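Local atomic coordinates of hypothetical bacterial 6-phosphogluconolactonase (Bacteroides fragilis, PDB entry 3SCY), a protein that probably hydrolyses 6-phosphogluconolactone to 6-phosphogluconate and folds as a seven-bladed beta-propeller. Residues H158-T163 and L169-L174; N111-N116 and G120-F125; L216-N219 and F224-L227. All coordinates share one frame; numbering follows the deposited sequence.

Contact 2 comes first along the chain. It closes the short loop 117-120 between the two middle strands of a four-stranded blade. Contact 1 follows and closes loop 163-167 between the first two strands of the next blade. Contact 3 does the same for loop 219-223 in the blade after that. The three hairpins run in series; none nests in another and none crosses. Contact 1 lies between its neighbours in space as well. Its centre is about 10 Å from that of contact 2 and about 11 Å from that of contact 3, and it touches both. Contacts 2 and 3 do not meet. Three successive blades of the propeller are thus joined side by side.

Contact 1 of 3, residues H158-T163 and L169-L174; sequences HCVRIT and LLADDL
The His158 imidazole meets Leu174 obliquely, with CD2 of His158 4.0 Å from CD1 of Leu174. The two side chains run side by side in the same direction. The ring of Tyr117 also meets this imidazole, their planes about 75° apart, and NE2 of His158 is hydrogen-bonded to an unidentified bound molecule. A second flat group, the Asp172 carboxylate, rests its OD2 against the Cys159 side chain, 3.5 Å from Cys159 CB. With SG anti to its own nitrogen (chi1 -168°), the Cys159 thiol also lies near that oxygen, 4.0 Å from SG to Asp172 OD2.

The backbones form an antiparallel ladder. Arg161 and Leu170 are a hydrogen-bonded pair: Arg161 N binds Leu170 O at 2.9 Å, and Leu170 N binds Arg161 O at 2.8 Å. Near the other end His158 N gives a nearly straight bond to Asp172 O. Asp172 N reaches Cys159 O from above the carbonyl plane, in a more bent bond. Cys159 N is buried without a polar partner.

Val160 CG1 touches both Ala171 CB and Leu169 CD2, each at 4.0 Å. Past the end of the strand, the Thr163 and Leu170 side chains cross at about a right angle, with Thr163 CG2 3.8 Å from Leu170 CD1. Arg161 bends at chi2 and chi3, which carries its guanidinium away from strand 169-173.

This hairpin is the inner half of a propeller blade. Val160 packs on Thr106 of strand 102-107 and on Ile122 of the preceding blade. Leu170 packs on Leu216 and Phe218 of strand 213-218, and Arg161 NH1 bonds Leu216 O there.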
ATOM      1  N   HIS A 158       8.434  -4.429   3.608  1.00 18.52           N
ATOM      2  CA  HIS A 158       7.591  -4.066   2.478  1.00 18.72           C
ATOM      3  C   HIS A 158       6.273  -3.425   2.813  1.00 20.22           C
ATOM      4  O   HIS A 158       5.586  -2.963   1.890  1.00 19.33           O
ATOM      5  CB  HIS A 158       7.300  -5.320   1.626  1.00 19.78           C
ATOM      6  CG  HIS A 158       7.365  -5.058   0.154  1.00 22.56           C
ATOM      7  ND1 HIS A 158       6.716  -3.980  -0.425  1.00 24.26           N
ATOM      8  CD2 HIS A 158       8.000  -5.758  -0.814  1.00 24.83           C
ATOM      9  CE1 HIS A 158       7.028  -4.027  -1.714  1.00 24.10           C
ATOM     10  NE2 HIS A 158       7.764  -5.101  -1.995  1.00 25.23           N
ATOM     11  N   CYS A 159       5.901  -3.386   4.102  1.00 16.44           N
ATOM     12  CA  CYS A 159       4.636  -2.825   4.506  1.00 16.04           C
ATOM     13  C   CYS A 159       4.700  -2.459   5.957  1.00 19.13           C
ATOM     14  O   CYS A 159       5.383  -3.138   6.725  1.00 19.49           O
ATOM     15  CB  CYS A 159       3.513  -3.828   4.245  1.00 16.27           C
ATOM     16  SG  CYS A 159       1.839  -3.136   4.374  1.00 18.24           S
ATOM     17  N   VAL A 160       4.060  -1.355   6.331  1.00 16.51           N
ATOM     18  CA  VAL A 160       3.904  -0.930   7.705  1.00 15.55           C
ATOM     19  C   VAL A 160       2.450  -0.509   7.876  1.00 16.21           C
ATOM     20  O   VAL A 160       1.947   0.320   7.107  1.00 17.70           O
ATOM     21  CB  VAL A 160       4.894   0.180   8.166  1.00 17.63           C
ATOM     22  CG1 VAL A 160       6.270  -0.409   8.449  1.00 18.28           C
ATOM     23  CG2 VAL A 160       4.983   1.324   7.153  1.00 17.18           C
ATOM     24  N   ARG A 161       1.739  -1.142   8.818  1.00 16.89           N
ATOM     25  CA  ARG A 161       0.330  -0.846   9.065  1.00 16.47           C
ATOM     26  C   ARG A 161       0.031  -0.612  10.517  1.00 20.12           C
ATOM     27  O   ARG A 161       0.480  -1.372  11.367  1.00 19.97           O
ATOM     28  CB  ARG A 161      -0.589  -1.995   8.626  1.00 18.09           C
ATOM     29  CG  ARG A 161      -0.509  -2.418   7.155  1.00 19.61           C
ATOM     30  CD  ARG A 161      -0.755  -1.263   6.153  1.00 21.98           C
ATOM     31  NE  ARG A 161      -1.888  -0.400   6.494  1.00 24.20           N
ATOM     32  CZ  ARG A 161      -3.160  -0.682   6.239  1.00 33.42           C
ATOM     33  NH1 ARG A 161      -3.488  -1.809   5.617  1.00 27.64           N
ATOM     34  NH2 ARG A 161      -4.119   0.163   6.604  1.00 26.41           N
ATOM     35  N   ILE A 162      -0.781   0.411  10.810  1.00 18.20           N
ATOM     36  CA  ILE A 162      -1.273   0.634  12.155  1.00 18.34           C
ATOM     37  C   ILE A 162      -2.536  -0.193  12.271  1.00 21.16           C
ATOM     38  O   ILE A 162      -3.340  -0.187  11.327  1.00 21.16           O
ATOM     39  CB  ILE A 162      -1.474   2.136  12.378  1.00 21.57           C
ATOM     40  CG1 ILE A 162      -0.084   2.822  12.355  1.00 23.80           C
ATOM     41  CG2 ILE A 162      -2.213   2.402  13.732  1.00 23.69           C
ATOM     42  CD1 ILE A 162      -0.092   4.347  12.125  1.00 37.33           C
ATOM     43  N   THR A 163      -2.696  -0.953  13.370  1.00 18.95           N
ATOM     44  CA  THR A 163      -3.838  -1.839  13.561  1.00 19.11           C
ATOM     45  C   THR A 163      -5.142  -1.021  13.717  1.00 21.57           C
ATOM     46  O   THR A 163      -5.099   0.140  14.140  1.00 21.60           O
ATOM     47  CB  THR A 163      -3.600  -2.825  14.713  1.00 21.92           C
ATOM     48  OG1 THR A 163      -3.212  -2.067  15.848  1.00 20.89           O
ATOM     49  CG2 THR A 163      -2.500  -3.846  14.373  1.00 22.38           C
ATOM     50  N   LEU A 169       1.718  -1.454  15.489  1.00 18.67           N
ATOM     51  CA  LEU A 169       2.218  -1.318  14.131  1.00 18.43           C
ATOM     52  C   LEU A 169       2.731  -2.689  13.712  1.00 20.65           C
ATOM     53  O   LEU A 169       3.538  -3.285  14.438  1.00 20.50           O
ATOM     54  CB  LEU A 169       3.301  -0.243  14.000  1.00 18.53           C
ATOM     55  CG  LEU A 169       3.791  -0.018  12.555  1.00 22.57           C
ATOM     56  CD1 LEU A 169       3.909   1.428  12.227  1.00 23.39           C
ATOM     57  CD2 LEU A 169       5.117  -0.736  12.310  1.00 24.36           C
ATOM     58  N   LEU A 170       2.234  -3.204  12.577  1.00 17.92           N
ATOM     59  CA  LEU A 170       2.657  -4.490  12.021  1.00 17.46           C
ATOM     60  C   LEU A 170       3.483  -4.239  10.784  1.00 19.01           C
ATOM     61  O   LEU A 170       3.079  -3.443   9.924  1.00 18.33           O
ATOM     62  CB  LEU A 170       1.455  -5.388  11.735  1.00 17.79           C
ATOM     63  CG  LEU A 170       0.550  -5.688  12.941  1.00 21.52           C
ATOM     64  CD1 LEU A 170      -0.578  -6.588  12.538  1.00 21.52           C
ATOM     65  CD2 LEU A 170       1.319  -6.395  14.076  1.00 25.34           C
ATOM     66  N   ALA A 171       4.669  -4.842  10.703  1.00 17.98           N
ATOM     67  CA  ALA A 171       5.572  -4.597   9.595  1.00 17.32           C
ATOM     68  C   ALA A 171       5.890  -5.891   8.861  1.00 19.96           C
ATOM     69  O   ALA A 171       6.487  -6.811   9.447  1.00 20.35           O
ATOM     70  CB  ALA A 171       6.843  -3.944  10.120  1.00 19.52           C
ATOM     71  N   ASP A 172       5.506  -5.963   7.571  1.00 18.11           N
ATOM     72  CA  ASP A 172       5.715  -7.184   6.777  1.00 16.98           C
ATOM     73  C   ASP A 172       7.133  -7.286   6.305  1.00 21.56           C
ATOM     74  O   ASP A 172       7.648  -6.342   5.684  1.00 19.54           O
ATOM     75  CB  ASP A 172       4.786  -7.192   5.550  1.00 17.72           C
ATOM     76  CG  ASP A 172       3.310  -7.277   5.841  1.00 21.73           C
ATOM     77  OD1 ASP A 172       2.949  -7.586   6.992  1.00 22.80           O
ATOM     78  OD2 ASP A 172       2.502  -7.067   4.892  1.00 23.25           O
ATOM     79  N   ASP A 173       7.745  -8.445   6.540  1.00 19.38           N
ATOM     80  CA  ASP A 173       9.124  -8.676   6.159  1.00 20.14           C
ATOM     81  C   ASP A 173       9.200  -9.811   5.161  1.00 23.31           C
ATOM     82  O   ASP A 173       9.188 -11.001   5.512  1.00 22.18           O
ATOM     83  CB  ASP A 173       9.956  -8.948   7.401  1.00 20.68           C
ATOM     84  CG  ASP A 173      11.449  -9.151   7.196  1.00 27.12           C
ATOM     85  OD1 ASP A 173      11.887  -9.290   6.026  1.00 23.64           O
ATOM     86  OD2 ASP A 173      12.176  -9.170   8.202  1.00 27.44           O
ATOM     87  N   LEU A 174       9.339  -9.421   3.892  1.00 20.62           N
ATOM     88  CA  LEU A 174       9.406 -10.356   2.777  1.00 20.96           C
ATOM     89  C   LEU A 174      10.613 -11.275   2.905  1.00 25.81           C
ATOM     90  O   LEU A 174      10.537 -12.457   2.534  1.00 25.03           O
ATOM     91  CB  LEU A 174       9.426  -9.560   1.445  1.00 21.11           C
ATOM     92  CG  LEU A 174       9.599 -10.367   0.117  1.00 24.94           C
ATOM     93  CD1 LEU A 174       8.872  -9.672  -1.029  1.00 26.34           C
ATOM     94  CD2 LEU A 174      11.105 -10.579  -0.245  1.00 29.10           C
TER

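Contact 2 of 3, residues N111-N116 and G120-F125; sequences NIVTAN and GSITVF
Asn116 CG stands anti to its carbonyl carbon (chi1 -49°), which swings the amide across to Ser121 and Thr123 on the other strand. Ser121 OG sits between its own backbone nitrogen and carbonyl carbon (chi1 60°), facing that amide. Asn116 ND2 binds Ser121 OG at 3.0 Å in an almost straight bond, and Thr123 OG1 at 2.9 Å. Both hydroxyls lie in the amide plane. At the other end of the amide, Thr114 OG1 donates to Asn116 OD1 over 2.8 Å. With three bonds in all, the amide is fixed in its rotation. Thr123 OG1 has a second partner, the carbonyl O of Thr97. Thr114 OG1 also receives a weak bond from Thr123 N.

Strands 111-116 and 121-126 are the two middle strands of a propeller blade, and a G1 beta bulge lies where the turn enters the second strand. Gly120 and Ser121 both face Asn116, and Gly120 has positive phi (55°). Asn116 O takes weak bonds from both nitrogens: the one from Gly120 N is bent, the one from Ser121 N long. Asn116 N binds Ser121 O firmly at 2.8 Å. Further along, Thr114 pairs with Thr123, and Ile112 with Phe125.

The Phe125 ring turns its edge to the first strand. Ile112 O and Thr114 CG2 lie near the ring plane, the methyl 3.9 Å from Phe125 CE1. On the other face, Val113 CG1 meets Ile122 CB at 4.3 Å, and Val113 CG2 meets Val124 CG2. Ile122 packs tightly, its CB only 3.1 Å from Thr114 O. At the far end Asn111 lies obliquely across Val124, and its ND2 bonds Ala188 O.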
ATOM      1  N   ASN A 111       3.281  10.918  13.310  1.00 17.62           N
ATOM      2  CA  ASN A 111       4.494  10.333  12.775  1.00 16.32           C
ATOM      3  C   ASN A 111       4.218   9.682  11.460  1.00 19.09           C
ATOM      4  O   ASN A 111       3.104   9.198  11.229  1.00 19.32           O
ATOM      5  CB  ASN A 111       5.025   9.230  13.729  1.00 17.13           C
ATOM      6  CG  ASN A 111       5.378   9.783  15.079  1.00 21.29           C
ATOM      7  OD1 ASN A 111       6.459  10.321  15.259  1.00 20.89           O
ATOM      8  ND2 ASN A 111       4.462   9.674  16.055  1.00 21.78           N
ATOM      9  N   ILE A 112       5.253   9.606  10.640  1.00 17.00           N
ATOM     10  CA  ILE A 112       5.299   8.844   9.393  1.00 17.63           C
ATOM     11  C   ILE A 112       6.203   7.658   9.649  1.00 19.78           C
ATOM     12  O   ILE A 112       7.266   7.843  10.276  1.00 18.75           O
ATOM     13  CB  ILE A 112       5.867   9.705   8.213  1.00 21.10           C
ATOM     14  CG1 ILE A 112       4.910  10.830   7.800  1.00 23.67           C
ATOM     15  CG2 ILE A 112       6.327   8.813   6.989  1.00 20.94           C
ATOM     16  CD1 ILE A 112       3.589  10.391   7.094  1.00 25.65           C
ATOM     17  N   VAL A 113       5.828   6.457   9.135  1.00 16.24           N
ATOM     18  CA  VAL A 113       6.697   5.292   9.251  1.00 16.07           C
ATOM     19  C   VAL A 113       6.921   4.745   7.841  1.00 17.67           C
ATOM     20  O   VAL A 113       5.952   4.632   7.102  1.00 17.64           O
ATOM     21  CB  VAL A 113       6.127   4.182  10.191  1.00 18.99           C
ATOM     22  CG1 VAL A 113       7.125   3.051  10.365  1.00 20.48           C
ATOM     23  CG2 VAL A 113       5.736   4.746  11.551  1.00 18.40           C
ATOM     24  N   THR A 114       8.162   4.425   7.468  1.00 17.48           N
ATOM     25  CA  THR A 114       8.469   3.795   6.187  1.00 17.03           C
ATOM     26  C   THR A 114       8.862   2.335   6.357  1.00 19.63           C
ATOM     27  O   THR A 114       9.499   1.964   7.356  1.00 18.80           O
ATOM     28  CB  THR A 114       9.613   4.519   5.436  1.00 20.61           C
ATOM     29  OG1 THR A 114      10.830   4.404   6.168  1.00 22.27           O
ATOM     30  CG2 THR A 114       9.305   5.962   5.157  1.00 22.59           C
ATOM     31  N   ALA A 115       8.657   1.556   5.289  1.00 16.62           N
ATOM     32  CA  ALA A 115       9.181   0.206   5.146  1.00 17.32           C
ATOM     33  C   ALA A 115      10.345   0.297   4.176  1.00 20.92           C
ATOM     34  O   ALA A 115      10.139   0.626   2.995  1.00 18.28           O
ATOM     35  CB  ALA A 115       8.109  -0.739   4.628  1.00 18.10           C
ATOM     36  N   ASN A 116      11.574   0.011   4.647  1.00 19.64           N
ATOM     37  CA  ASN A 116      12.754   0.142   3.795  1.00 19.05           C
ATOM     38  C   ASN A 116      13.124  -1.234   3.291  1.00 21.10           C
ATOM     39  O   ASN A 116      13.608  -2.079   4.047  1.00 22.04           O
ATOM     40  CB  ASN A 116      13.911   0.824   4.540  1.00 21.00           C
ATOM     41  CG  ASN A 116      13.480   2.093   5.226  1.00 25.64           C
ATOM     42  OD1 ASN A 116      12.649   2.861   4.712  1.00 21.11           O
ATOM     43  ND2 ASN A 116      13.985   2.299   6.426  1.00 22.13           N
ATOM     44  N   GLY A 120      16.167  -3.198   4.981  1.00 25.06           N
ATOM     45  CA  GLY A 120      15.634  -4.212   5.897  1.00 25.53           C
ATOM     46  C   GLY A 120      15.394  -3.575   7.252  1.00 26.68           C
ATOM     47  O   GLY A 120      15.894  -4.033   8.277  1.00 26.46           O
ATOM     48  N   SER A 121      14.693  -2.442   7.233  1.00 21.58           N
ATOM     49  CA  SER A 121      14.460  -1.625   8.401  1.00 19.73           C
ATOM     50  C   SER A 121      13.187  -0.828   8.205  1.00 22.01           C
ATOM     51  O   SER A 121      12.593  -0.829   7.111  1.00 21.39           O
ATOM     52  CB  SER A 121      15.641  -0.669   8.606  1.00 23.90           C
ATOM     53  OG  SER A 121      15.800   0.175   7.474  1.00 26.09           O
ATOM     54  N   ILE A 122      12.791  -0.106   9.265  1.00 20.57           N
ATOM     55  CA  ILE A 122      11.685   0.827   9.228  1.00 18.17           C
ATOM     56  C   ILE A 122      12.170   2.133   9.848  1.00 21.48           C
ATOM     57  O   ILE A 122      13.016   2.130  10.763  1.00 21.17           O
ATOM     58  CB  ILE A 122      10.374   0.324   9.883  1.00 20.11           C
ATOM     59  CG1 ILE A 122      10.559   0.055  11.395  1.00 21.37           C
ATOM     60  CG2 ILE A 122       9.842  -0.904   9.133  1.00 19.06           C
ATOM     61  CD1 ILE A 122       9.226  -0.304  12.114  1.00 25.26           C
ATOM     62  N   THR A 123      11.712   3.244   9.293  1.00 17.27           N
ATOM     63  CA  THR A 123      12.126   4.565   9.773  1.00 16.78           C
ATOM     64  C   THR A 123      10.904   5.342  10.258  1.00 19.82           C
ATOM     65  O   THR A 123       9.873   5.358   9.590  1.00 18.24           O
ATOM     66  CB  THR A 123      12.885   5.345   8.665  1.00 20.08           C
ATOM     67  OG1 THR A 123      13.983   4.561   8.223  1.00 20.61           O
ATOM     68  CG2 THR A 123      13.435   6.694   9.177  1.00 21.59           C
ATOM     69  N   VAL A 124      11.043   6.024  11.405  1.00 19.16           N
ATOM     70  CA  VAL A 124       9.992   6.853  11.983  1.00 18.73           C
ATOM     71  C   VAL A 124      10.394   8.312  11.834  1.00 20.69           C
ATOM     72  O   VAL A 124      11.539   8.654  12.181  1.00 20.99           O
ATOM     73  CB  VAL A 124       9.789   6.500  13.500  1.00 21.01           C
ATOM     74  CG1 VAL A 124       8.725   7.376  14.151  1.00 19.35           C
ATOM     75  CG2 VAL A 124       9.445   5.021  13.671  1.00 21.43           C
ATOM     76  N   PHE A 125       9.451   9.155  11.365  1.00 17.74           N
ATOM     77  CA  PHE A 125       9.653  10.599  11.284  1.00 17.77           C
ATOM     78  C   PHE A 125       8.539  11.307  12.022  1.00 20.18           C
ATOM     79  O   PHE A 125       7.383  11.124  11.638  1.00 19.04           O
ATOM     80  CB  PHE A 125       9.649  11.116   9.823  1.00 18.61           C
ATOM     81  CG  PHE A 125      10.609  10.491   8.850  1.00 18.62           C
ATOM     82  CD1 PHE A 125      10.277   9.319   8.183  1.00 18.39           C
ATOM     83  CD2 PHE A 125      11.822  11.103   8.555  1.00 19.60           C
ATOM     84  CE1 PHE A 125      11.140   8.757   7.251  1.00 19.96           C
ATOM     85  CE2 PHE A 125      12.708  10.515   7.659  1.00 20.92           C
ATOM     86  CZ  PHE A 125      12.360   9.348   6.998  1.00 19.49           C
TER

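Contact 3 of 3, residues L216-N219 and F224-L227; sequences LIFN and FAYL
Phe218 lays its ring obliquely against Ala225, with CD1 and CE1 of Phe218 each 3.8 Å from Ala225 CB. The Tyr240 ring also meets the Phe218 ring, edge to face. On the same face of the hairpin, with CG anti to the backbone nitrogen (chi1 -178°), Leu216 brings CD1 nearer the second strand. This methyl touches Leu227 CB at 4.0 Å and Ala225 CB at 4.1 Å. It also lies over the Tyr226 carbonyl.

Strands 213-218 and 224-229 are the first two strands of a propeller blade, joined by loop 219-223. Ile217 and Tyr226 are a hydrogen-bonded antiparallel pair, with Ile217 N to Tyr226 O and Tyr226 N to Ile217 O. Just past the strand, Asn219 holds Phe224 by one backbone and one side-chain bond. Its N bonds Phe224 O at 2.9 Å. Its side-chain OD1 takes the Phe224 N-H at 3.0 Å, with the nitrogen well above the amide plane rather than on a lone pair. One asparagine thus grips both backbone polar groups of Phe224. Asn219 ND2 lies at the edge of the Phe224 ring, 3.8 Å from Phe224 CD2, and the amide and ring planes are 73° apart. The same ND2 bonds Asp221 OD1 within the loop.

On the other face, the Ile217 and Tyr226 side chains lie obliquely across each other, with Ile217 CG1 4.0 Å from Tyr226 CB. Ile217 and Tyr226 both pack on Ile264 of strand 261-266 in the next blade, and Tyr226 OH bonds Gly294 O.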
ATOM      1  N   LEU A 216      -0.336  -6.039   3.741  1.00 15.51           N
ATOM      2  CA  LEU A 216      -1.321  -6.441   4.754  1.00 16.20           C
ATOM      3  C   LEU A 216      -2.459  -5.445   4.828  1.00 17.68           C
ATOM      4  O   LEU A 216      -2.218  -4.227   4.793  1.00 17.65           O
ATOM      5  CB  LEU A 216      -0.624  -6.511   6.120  1.00 16.96           C
ATOM      6  CG  LEU A 216      -1.492  -6.973   7.323  1.00 19.71           C
ATOM      7  CD1 LEU A 216      -1.758  -8.497   7.282  1.00 19.92           C
ATOM      8  CD2 LEU A 216      -0.768  -6.671   8.642  1.00 21.04           C
ATOM      9  N   ILE A 217      -3.699  -5.971   4.956  1.00 15.44           N
ATOM     10  CA  ILE A 217      -4.900  -5.161   5.092  1.00 15.23           C
ATOM     11  C   ILE A 217      -5.774  -5.750   6.192  1.00 18.26           C
ATOM     12  O   ILE A 217      -5.616  -6.924   6.574  1.00 19.18           O
ATOM     13  CB  ILE A 217      -5.707  -4.994   3.794  1.00 16.89           C
ATOM     14  CG1 ILE A 217      -6.141  -6.404   3.275  1.00 18.25           C
ATOM     15  CG2 ILE A 217      -4.904  -4.202   2.725  1.00 16.45           C
ATOM     16  CD1 ILE A 217      -7.182  -6.392   2.184  1.00 19.96           C
ATOM     17  N   PHE A 218      -6.710  -4.943   6.673  1.00 17.15           N
ATOM     18  CA  PHE A 218      -7.696  -5.337   7.685  1.00 17.62           C
ATOM     19  C   PHE A 218      -9.066  -5.177   7.121  1.00 21.76           C
ATOM     20  O   PHE A 218      -9.269  -4.301   6.270  1.00 20.44           O
ATOM     21  CB  PHE A 218      -7.591  -4.453   8.953  1.00 19.48           C
ATOM     22  CG  PHE A 218      -6.266  -4.633   9.635  1.00 20.82           C
ATOM     23  CD1 PHE A 218      -6.089  -5.627  10.588  1.00 24.52           C
ATOM     24  CD2 PHE A 218      -5.172  -3.852   9.276  1.00 23.75           C
ATOM     25  CE1 PHE A 218      -4.833  -5.833  11.177  1.00 25.78           C
ATOM     26  CE2 PHE A 218      -3.932  -4.043   9.881  1.00 26.41           C
ATOM     27  CZ  PHE A 218      -3.770  -5.047  10.800  1.00 22.87           C
ATOM     28  N   ASN A 219     -10.035  -5.938   7.647  1.00 19.51           N
ATOM     29  CA  ASN A 219     -11.408  -5.706   7.202  1.00 19.87           C
ATOM     30  C   ASN A 219     -11.974  -4.469   7.946  1.00 22.52           C
ATOM     31  O   ASN A 219     -11.304  -3.909   8.825  1.00 21.67           O
ATOM     32  CB  ASN A 219     -12.294  -6.948   7.356  1.00 19.41           C
ATOM     33  CG  ASN A 219     -12.701  -7.216   8.773  1.00 26.28           C
ATOM     34  OD1 ASN A 219     -11.961  -6.918   9.715  1.00 23.77           O
ATOM     35  ND2 ASN A 219     -13.894  -7.728   8.952  1.00 25.69           N
ATOM     36  N   PHE A 224     -10.551  -9.222  11.085  1.00 20.93           N
ATOM     37  CA  PHE A 224      -9.802 -10.084  10.183  1.00 20.66           C
ATOM     38  C   PHE A 224      -8.748  -9.279   9.472  1.00 23.62           C
ATOM     39  O   PHE A 224      -8.944  -8.081   9.236  1.00 22.94           O
ATOM     40  CB  PHE A 224     -10.715 -10.739   9.139  1.00 23.03           C
ATOM     41  CG  PHE A 224     -11.734 -11.680   9.730  1.00 23.46           C
ATOM     42  CD1 PHE A 224     -11.361 -12.943  10.170  1.00 26.48           C
ATOM     43  CD2 PHE A 224     -13.046 -11.277   9.915  1.00 26.15           C
ATOM     44  CE1 PHE A 224     -12.298 -13.806  10.750  1.00 28.06           C
ATOM     45  CE2 PHE A 224     -13.990 -12.140  10.489  1.00 30.11           C
ATOM     46  CZ  PHE A 224     -13.606 -13.391  10.915  1.00 29.07           C
ATOM     47  N   ALA A 225      -7.632  -9.929   9.148  1.00 21.17           N
ATOM     48  CA  ALA A 225      -6.557  -9.329   8.370  1.00 19.99           C
ATOM     49  C   ALA A 225      -6.211 -10.264   7.231  1.00 20.65           C
ATOM     50  O   ALA A 225      -6.432 -11.479   7.313  1.00 19.10           O
ATOM     51  CB  ALA A 225      -5.339  -9.060   9.242  1.00 20.74           C
ATOM     52  N   TYR A 226      -5.663  -9.707   6.156  1.00 17.39           N
ATOM     53  CA  TYR A 226      -5.322 -10.483   4.967  1.00 16.77           C
ATOM     54  C   TYR A 226      -3.976 -10.058   4.462  1.00 18.45           C
ATOM     55  O   TYR A 226      -3.710  -8.859   4.338  1.00 18.28           O
ATOM     56  CB  TYR A 226      -6.391 -10.313   3.873  1.00 17.87           C
ATOM     57  CG  TYR A 226      -7.751 -10.752   4.355  1.00 18.57           C
ATOM     58  CD1 TYR A 226      -8.178 -12.069   4.196  1.00 20.63           C
ATOM     59  CD2 TYR A 226      -8.634  -9.843   4.926  1.00 18.60           C
ATOM     60  CE1 TYR A 226      -9.413 -12.492   4.690  1.00 21.12           C
ATOM     61  CE2 TYR A 226      -9.870 -10.249   5.424  1.00 20.00           C
ATOM     62  CZ  TYR A 226     -10.262 -11.570   5.285  1.00 22.63           C
ATOM     63  OH  TYR A 226     -11.492 -11.946   5.758  1.00 23.12           O
ATOM     64  N   LEU A 227      -3.118 -11.034   4.221  1.00 18.07           N
ATOM     65  CA  LEU A 227      -1.773 -10.801   3.746  1.00 17.17           C
ATOM     66  C   LEU A 227      -1.561 -11.384   2.366  1.00 18.17           C
ATOM     67  O   LEU A 227      -1.967 -12.524   2.130  1.00 18.54           O
ATOM     68  CB  LEU A 227      -0.791 -11.477   4.735  1.00 18.09           C
ATOM     69  CG  LEU A 227       0.675 -11.590   4.336  1.00 20.58           C
ATOM     70  CD1 LEU A 227       1.365 -10.224   4.366  1.00 19.62           C
ATOM     71  CD2 LEU A 227       1.422 -12.585   5.262  1.00 22.14           C
TER